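Local coordinates for Alr4995 protein (Nostoc sp., PDB 6LRF), which probably works as a bifunctional enzyme, an arginine dihydrolase and an ornithine cyclodeaminase in one polypeptide, at residues 140-143 with 144-147; 341-344 with 345-349. All blocks are in the same frame, centred on the assembly; numbering follows the deposited sequence.

Both contacts border one mixed six-stranded sheet, and they show how distant parts of a sequence can be joined through shared strands. Contact 1 comes first along the chain, where the loop after strand 132-136 turns into helix 145-152. Contact 2 lies on helix 340-352, just after strand 329-337. Their centres are 19 Å apart and their nearest atoms about 7 Å, without touching. Strand 280-292 packs against both, and from contact 1 Asp143 also reaches strand 329-337. The sheet thus runs from strands of the dimethylarginine dimethylhydrolase-like region into strands of the LOR/SDH region that follows it.

Contact 1: 140-143 with 144-147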
ATOM      1  N   SER B 140       3.835   4.434 -43.158  1.00 24.07           N
ATOM      2  CA  SER B 140       3.096   3.668 -44.147  1.00 23.56           C
ATOM      3  C   SER B 140       1.922   2.914 -43.536  1.00 26.17           C
ATOM      4  O   SER B 140       2.051   2.303 -42.489  1.00 25.09           O
ATOM      5  CB  SER B 140       4.025   2.682 -44.852  1.00 22.01           C
ATOM      6  OG  SER B 140       5.159   3.368 -45.359  1.00 25.51           O
ATOM      7  N   GLU B 141       0.796   2.944 -44.233  1.00 22.92           N
ATOM      8  CA  GLU B 141      -0.413   2.227 -43.855  1.00 26.54           C
ATOM      9  C   GLU B 141      -0.358   0.761 -44.229  1.00 26.52           C
ATOM     10  O   GLU B 141       0.178   0.382 -45.280  1.00 24.69           O
ATOM     11  CB  GLU B 141      -1.629   2.857 -44.528  1.00 26.49           C
ATOM     12  CG  GLU B 141      -2.028   4.192 -43.954  1.00 37.66           C
ATOM     13  CD  GLU B 141      -2.888   4.068 -42.699  1.00 44.18           C
ATOM     14  OE1 GLU B 141      -3.461   2.978 -42.458  1.00 37.28           O
ATOM     15  OE2 GLU B 141      -2.991   5.073 -41.963  1.00 53.53           O
ATOM     16  N   LEU B 142      -0.942  -0.054 -43.368  1.00 21.77           N
ATOM     17  CA  LEU B 142      -1.042  -1.489 -43.573  1.00 19.59           C
ATOM     18  C   LEU B 142      -1.695  -1.803 -44.914  1.00 22.10           C
ATOM     19  O   LEU B 142      -1.278  -2.726 -45.634  1.00 23.01           O
ATOM     20  CB  LEU B 142      -1.837  -2.115 -42.419  1.00 19.79           C
ATOM     21  CG  LEU B 142      -2.099  -3.617 -42.518  1.00 24.62           C
ATOM     22  CD1 LEU B 142      -0.779  -4.375 -42.639  1.00 21.78           C
ATOM     23  CD2 LEU B 142      -2.901  -4.076 -41.281  1.00 22.63           C
ATOM     24  N   ASP B 143      -2.697  -1.008 -45.272  1.00 16.78           N
ATOM     25  CA  ASP B 143      -3.412  -1.213 -46.528  1.00 21.59           C
ATOM     26  C   ASP B 143      -2.588  -0.926 -47.813  1.00 18.83           C
ATOM     27  O   ASP B 143      -3.029  -1.254 -48.911  1.00 23.51           O
ATOM     28  CB  ASP B 143      -4.671  -0.358 -46.533  1.00 22.68           C
ATOM     29  CG  ASP B 143      -5.797  -0.972 -45.716  1.00 35.02           C
ATOM     30  OD1 ASP B 143      -5.669  -2.152 -45.317  1.00 28.73           O
ATOM     31  OD2 ASP B 143      -6.815  -0.275 -45.486  1.00 38.68           O
ATOM     32  N   SER B 144      -1.419  -0.310 -47.693  1.00 18.03           N
ATOM     33  CA  SER B 144      -0.582  -0.117 -48.879  1.00 19.26           C
ATOM     34  C   SER B 144       0.110  -1.416 -49.304  1.00 22.07           C
ATOM     35  O   SER B 144       0.540  -1.557 -50.453  1.00 20.32           O
ATOM     36  CB  SER B 144       0.465   0.979 -48.645  1.00 20.94           C
ATOM     37  OG  SER B 144       1.449   0.575 -47.694  1.00 21.43           O
ATOM     38  N   HIS B 145       0.207  -2.377 -48.393  1.00 19.65           N
ATOM     39  CA  HIS B 145       1.035  -3.539 -48.646  1.00 19.27           C
ATOM     40  C   HIS B 145       0.509  -4.421 -49.789  1.00 20.41           C
ATOM     41  O   HIS B 145       1.318  -4.918 -50.584  1.00 20.39           O
ATOM     42  CB  HIS B 145       1.220  -4.348 -47.352  1.00 22.19           C
ATOM     43  CG  HIS B 145       1.988  -3.606 -46.300  1.00 18.64           C
ATOM     44  ND1 HIS B 145       2.394  -4.182 -45.115  1.00 19.75           N
ATOM     45  CD2 HIS B 145       2.444  -2.331 -46.270  1.00 18.01           C
ATOM     46  CE1 HIS B 145       3.050  -3.287 -44.395  1.00 19.16           C
ATOM     47  NE2 HIS B 145       3.101  -2.159 -45.078  1.00 20.73           N
ATOM     48  N   PRO B 146      -0.818  -4.618 -49.894  1.00 18.34           N
ATOM     49  CA  PRO B 146      -1.278  -5.386 -51.066  1.00 22.80           C
ATOM     50  C   PRO B 146      -0.990  -4.723 -52.426  1.00 24.48           C
ATOM     51  O   PRO B 146      -0.883  -5.424 -53.427  1.00 24.41           O
ATOM     52  CB  PRO B 146      -2.793  -5.488 -50.853  1.00 20.43           C
ATOM     53  CG  PRO B 146      -2.957  -5.378 -49.336  1.00 26.77           C
ATOM     54  CD  PRO B 146      -1.918  -4.364 -48.939  1.00 21.56           C
ATOM     55  N   TYR B 147      -0.897  -3.398 -52.457  1.00 20.40           N
ATOM     56  CA  TYR B 147      -0.566  -2.680 -53.680  1.00 22.53           C
ATOM     57  C   TYR B 147       0.870  -2.973 -54.066  1.00 25.71           C
ATOM     58  O   TYR B 147       1.183  -3.180 -55.245  1.00 24.70           O
ATOM     59  CB  TYR B 147      -0.766  -1.175 -53.493  1.00 21.87           C
ATOM     60  CG  TYR B 147      -2.213  -0.730 -53.454  1.00 24.12           C
ATOM     61  CD1 TYR B 147      -2.879  -0.365 -54.615  1.00 28.61           C
ATOM     62  CD2 TYR B 147      -2.906  -0.652 -52.248  1.00 26.16           C
ATOM     63  CE1 TYR B 147      -4.212   0.055 -54.578  1.00 25.82           C
ATOM     64  CE2 TYR B 147      -4.232  -0.236 -52.202  1.00 25.64           C
ATOM     65  CZ  TYR B 147      -4.875   0.118 -53.370  1.00 28.55           C
ATOM     66  OH  TYR B 147      -6.184   0.537 -53.332  1.00 31.12           O
TER
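Ser144 folds back onto Glu141 and holds its carbonyl oxygen twice, the tightest part of the contact. Its backbone N donates to Glu141 O at 3.0 Å from well above the carbonyl plane, while its hydroxyl OG donates at 2.7 Å within that plane, so the two donors arrive from different directions. A chi1 of 68° sets OG between the backbone N and the carbonyl carbon, from where it can turn back to the oxygen. The backbone bond is repeated one residue on: His145 N reaches Leu142 O at 3.2 Å, again from above the carbonyl plane, and His145 CG lies 3.4 Å from the same oxygen. With Leu142 and Asp143 in helical backbone conformation, residues 141 to 144 make a type I turn that runs into a second turn and then into helix 145-152. Here the chain enters the helical arm of a beta-alpha-beta crossover, since strands 132-136 and 155-160 on either side of the helix in sequence are parallel neighbours in the sheet. Between side chains the touch is slight: Leu142 CD1 stands 4.0 Å from His145 ND1, the two crossing at about a right angle. Leu142, His145 and Pro146 all touch Val283. The imidazole is fixed at both nitrogens, by Ser158 OG at ND1 and Gly135 O at NE2. The Asp143 carboxylate is likewise taken up, by a hydrogen bond with Ser336 and a salt bridge to Lys334 of its own chain, and a second salt bridge to Arg325 of the second subunit. The looser side is partly exposed. There Glu141 directs its carboxylate away from the turn, and Tyr147 meets the turn through its ring edge alone, CD2 lying 3.4 Å from Asp143 O and near the ring plane.

Contact 2: 341-344 with 345-349; sequences EVME and EIISL
Helix 340-352 runs through this stretch with regular i to i+4 bonding, from Glu345 N to Glu341 O at 3.2 Å, Ile346 N to Val342 O at 3.0 Å and Ile347 N to Met343 O at 2.9 Å. Side chains four residues apart meet along one flank. The terminal CD1 of Ile346 comes to 3.9 Å from CG1 of Val342, and Met343, a selenomethionine, lays SE 3.8 Å from CG1 of Ile347. The Met343 chain starts anti to its own nitrogen, then bends at chi2 and chi3, which carries SE over to Ile347. In both pairs the side chains cross at a slant. Met343 and Ile347 also press on Arg286 of strand 280-292. On another flank Glu344 O receives two donors from opposite faces of its plane, Ser348 N at 3.0 Å and Ser348 OG at 2.9 Å. Glu341 OE2 and Glu345 OE1 lie 5.8 Å apart; Arg194 pairs with the former, and Tyr191 makes a weak bond to the latter. The salt bridge from Arg194 should ease the like-charge repulsion between these acids, while the serine hydroxyl spends its hydrogen on the helix backbone.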
ATOM      1  N   GLU B 341      -3.844 -14.875 -38.411  1.00 26.83           N
ATOM      2  CA  GLU B 341      -3.731 -15.016 -36.971  1.00 27.24           C
ATOM      3  C   GLU B 341      -4.136 -13.727 -36.260  1.00 26.04           C
ATOM      4  O   GLU B 341      -4.906 -13.751 -35.296  1.00 25.79           O
ATOM      5  CB  GLU B 341      -2.311 -15.408 -36.611  1.00 27.03           C
ATOM      6  CG  GLU B 341      -2.007 -15.389 -35.133  1.00 31.51           C
ATOM      7  CD  GLU B 341      -0.512 -15.424 -34.880  1.00 44.10           C
ATOM      8  OE1 GLU B 341       0.241 -15.618 -35.867  1.00 48.08           O
ATOM      9  OE2 GLU B 341      -0.090 -15.264 -33.710  1.00 40.56           O
ATOM     10  N   VAL B 342      -3.647 -12.589 -36.747  1.00 24.83           N
ATOM     11  CA  VAL B 342      -3.950 -11.316 -36.084  1.00 22.95           C
ATOM     12  C   VAL B 342      -5.421 -10.943 -36.318  1.00 22.00           C
ATOM     13  O   VAL B 342      -6.098 -10.418 -35.419  1.00 23.67           O
ATOM     14  CB  VAL B 342      -3.012 -10.173 -36.559  1.00 24.40           C
ATOM     15  CG1 VAL B 342      -3.473  -8.823 -36.004  1.00 22.07           C
ATOM     16  CG2 VAL B 342      -1.567 -10.458 -36.147  1.00 29.26           C
HETATM   17  N   MSE B 343      -5.921 -11.226 -37.521  1.00 22.62           N
HETATM   18  CA  MSE B 343      -7.340 -11.023 -37.832  1.00 21.45           C
HETATM   19  C   MSE B 343      -8.263 -11.803 -36.876  1.00 22.37           C
HETATM   20  O   MSE B 343      -9.290 -11.294 -36.435  1.00 23.97           O
HETATM   21  CB  MSE B 343      -7.642 -11.434 -39.276  1.00 23.45           C
HETATM   22  CG  MSE B 343      -9.108 -11.243 -39.659  1.00 28.25           C
HETATM   23 SE   MSE B 343      -9.718  -9.335 -39.501  1.00 55.67          SE
HETATM   24  CE  MSE B 343      -9.291  -8.707 -41.339  1.00 32.07           C
ATOM     25  N   GLU B 344      -7.899 -13.039 -36.563  1.00 21.74           N
ATOM     26  CA  GLU B 344      -8.688 -13.845 -35.634  1.00 22.47           C
ATOM     27  C   GLU B 344      -8.694 -13.243 -34.236  1.00 23.96           C
ATOM     28  O   GLU B 344      -9.713 -13.260 -33.528  1.00 25.02           O
ATOM     29  CB  GLU B 344      -8.141 -15.262 -35.563  1.00 27.18           C
ATOM     30  CG  GLU B 344      -8.284 -16.046 -36.845  1.00 31.52           C
ATOM     31  CD  GLU B 344      -7.772 -17.462 -36.693  1.00 36.27           C
ATOM     32  OE1 GLU B 344      -6.546 -17.644 -36.485  1.00 33.67           O
ATOM     33  OE2 GLU B 344      -8.612 -18.385 -36.749  1.00 36.71           O
ATOM     34  N   GLU B 345      -7.551 -12.719 -33.832  1.00 21.38           N
ATOM     35  CA  GLU B 345      -7.452 -12.099 -32.527  1.00 24.03           C
ATOM     36  C   GLU B 345      -8.378 -10.866 -32.450  1.00 25.50           C
ATOM     37  O   GLU B 345      -9.105 -10.673 -31.465  1.00 22.88           O
ATOM     38  CB  GLU B 345      -6.005 -11.727 -32.242  1.00 23.41           C
ATOM     39  CG  GLU B 345      -5.745 -11.303 -30.815  1.00 35.51           C
ATOM     40  CD  GLU B 345      -5.220 -12.436 -29.936  1.00 49.72           C
ATOM     41  OE1 GLU B 345      -4.395 -13.259 -30.421  1.00 49.81           O
ATOM     42  OE2 GLU B 345      -5.634 -12.490 -28.752  1.00 47.33           O
ATOM     43  N   ILE B 346      -8.368 -10.058 -33.506  1.00 22.92           N
ATOM     44  CA  ILE B 346      -9.208  -8.868 -33.588  1.00 18.47           C
ATOM     45  C   ILE B 346     -10.688  -9.215 -33.595  1.00 21.22           C
ATOM     46  O   ILE B 346     -11.471  -8.653 -32.833  1.00 23.07           O
ATOM     47  CB  ILE B 346      -8.876  -8.036 -34.852  1.00 21.50           C
ATOM     48  CG1 ILE B 346      -7.475  -7.415 -34.743  1.00 24.71           C
ATOM     49  CG2 ILE B 346      -9.931  -6.963 -35.100  1.00 20.71           C
ATOM     50  CD1 ILE B 346      -6.904  -6.947 -36.081  1.00 22.88           C
ATOM     51  N   ILE B 347     -11.077 -10.136 -34.465  1.00 22.65           N
ATOM     52  CA  ILE B 347     -12.477 -10.517 -34.580  1.00 22.42           C
ATOM     53  C   ILE B 347     -12.995 -11.126 -33.264  1.00 22.11           C
ATOM     54  O   ILE B 347     -14.143 -10.880 -32.875  1.00 24.11           O
ATOM     55  CB  ILE B 347     -12.675 -11.492 -35.753  1.00 21.99           C
ATOM     56  CG1 ILE B 347     -12.264 -10.805 -37.060  1.00 28.23           C
ATOM     57  CG2 ILE B 347     -14.124 -11.965 -35.838  1.00 19.95           C
ATOM     58  CD1 ILE B 347     -13.014  -9.523 -37.328  1.00 27.89           C
ATOM     59  N   SER B 348     -12.145 -11.876 -32.562  1.00 19.59           N
ATOM     60  CA  SER B 348     -12.523 -12.415 -31.256  1.00 21.90           C
ATOM     61  C   SER B 348     -12.862 -11.297 -30.275  1.00 24.00           C
ATOM     62  O   SER B 348     -13.829 -11.391 -29.529  1.00 26.10           O
ATOM     63  CB  SER B 348     -11.409 -13.288 -30.671  1.00 25.37           C
ATOM     64  OG  SER B 348     -11.256 -14.475 -31.429  1.00 29.42           O
ATOM     65  N   LEU B 349     -12.078 -10.230 -30.285  1.00 22.93           N
ATOM     66  CA  LEU B 349     -12.359  -9.103 -29.407  1.00 24.53           C
ATOM     67  C   LEU B 349     -13.651  -8.382 -29.847  1.00 29.52           C
ATOM     68  O   LEU B 349     -14.507  -8.046 -29.018  1.00 29.47           O
ATOM     69  CB  LEU B 349     -11.158  -8.149 -29.375  1.00 26.89           C
ATOM     70  CG  LEU B 349      -9.871  -8.754 -28.785  1.00 29.79           C
ATOM     71  CD1 LEU B 349      -8.623  -7.926 -29.121  1.00 28.28           C
ATOM     72  CD2 LEU B 349      -9.985  -8.937 -27.268  1.00 30.06           C
TER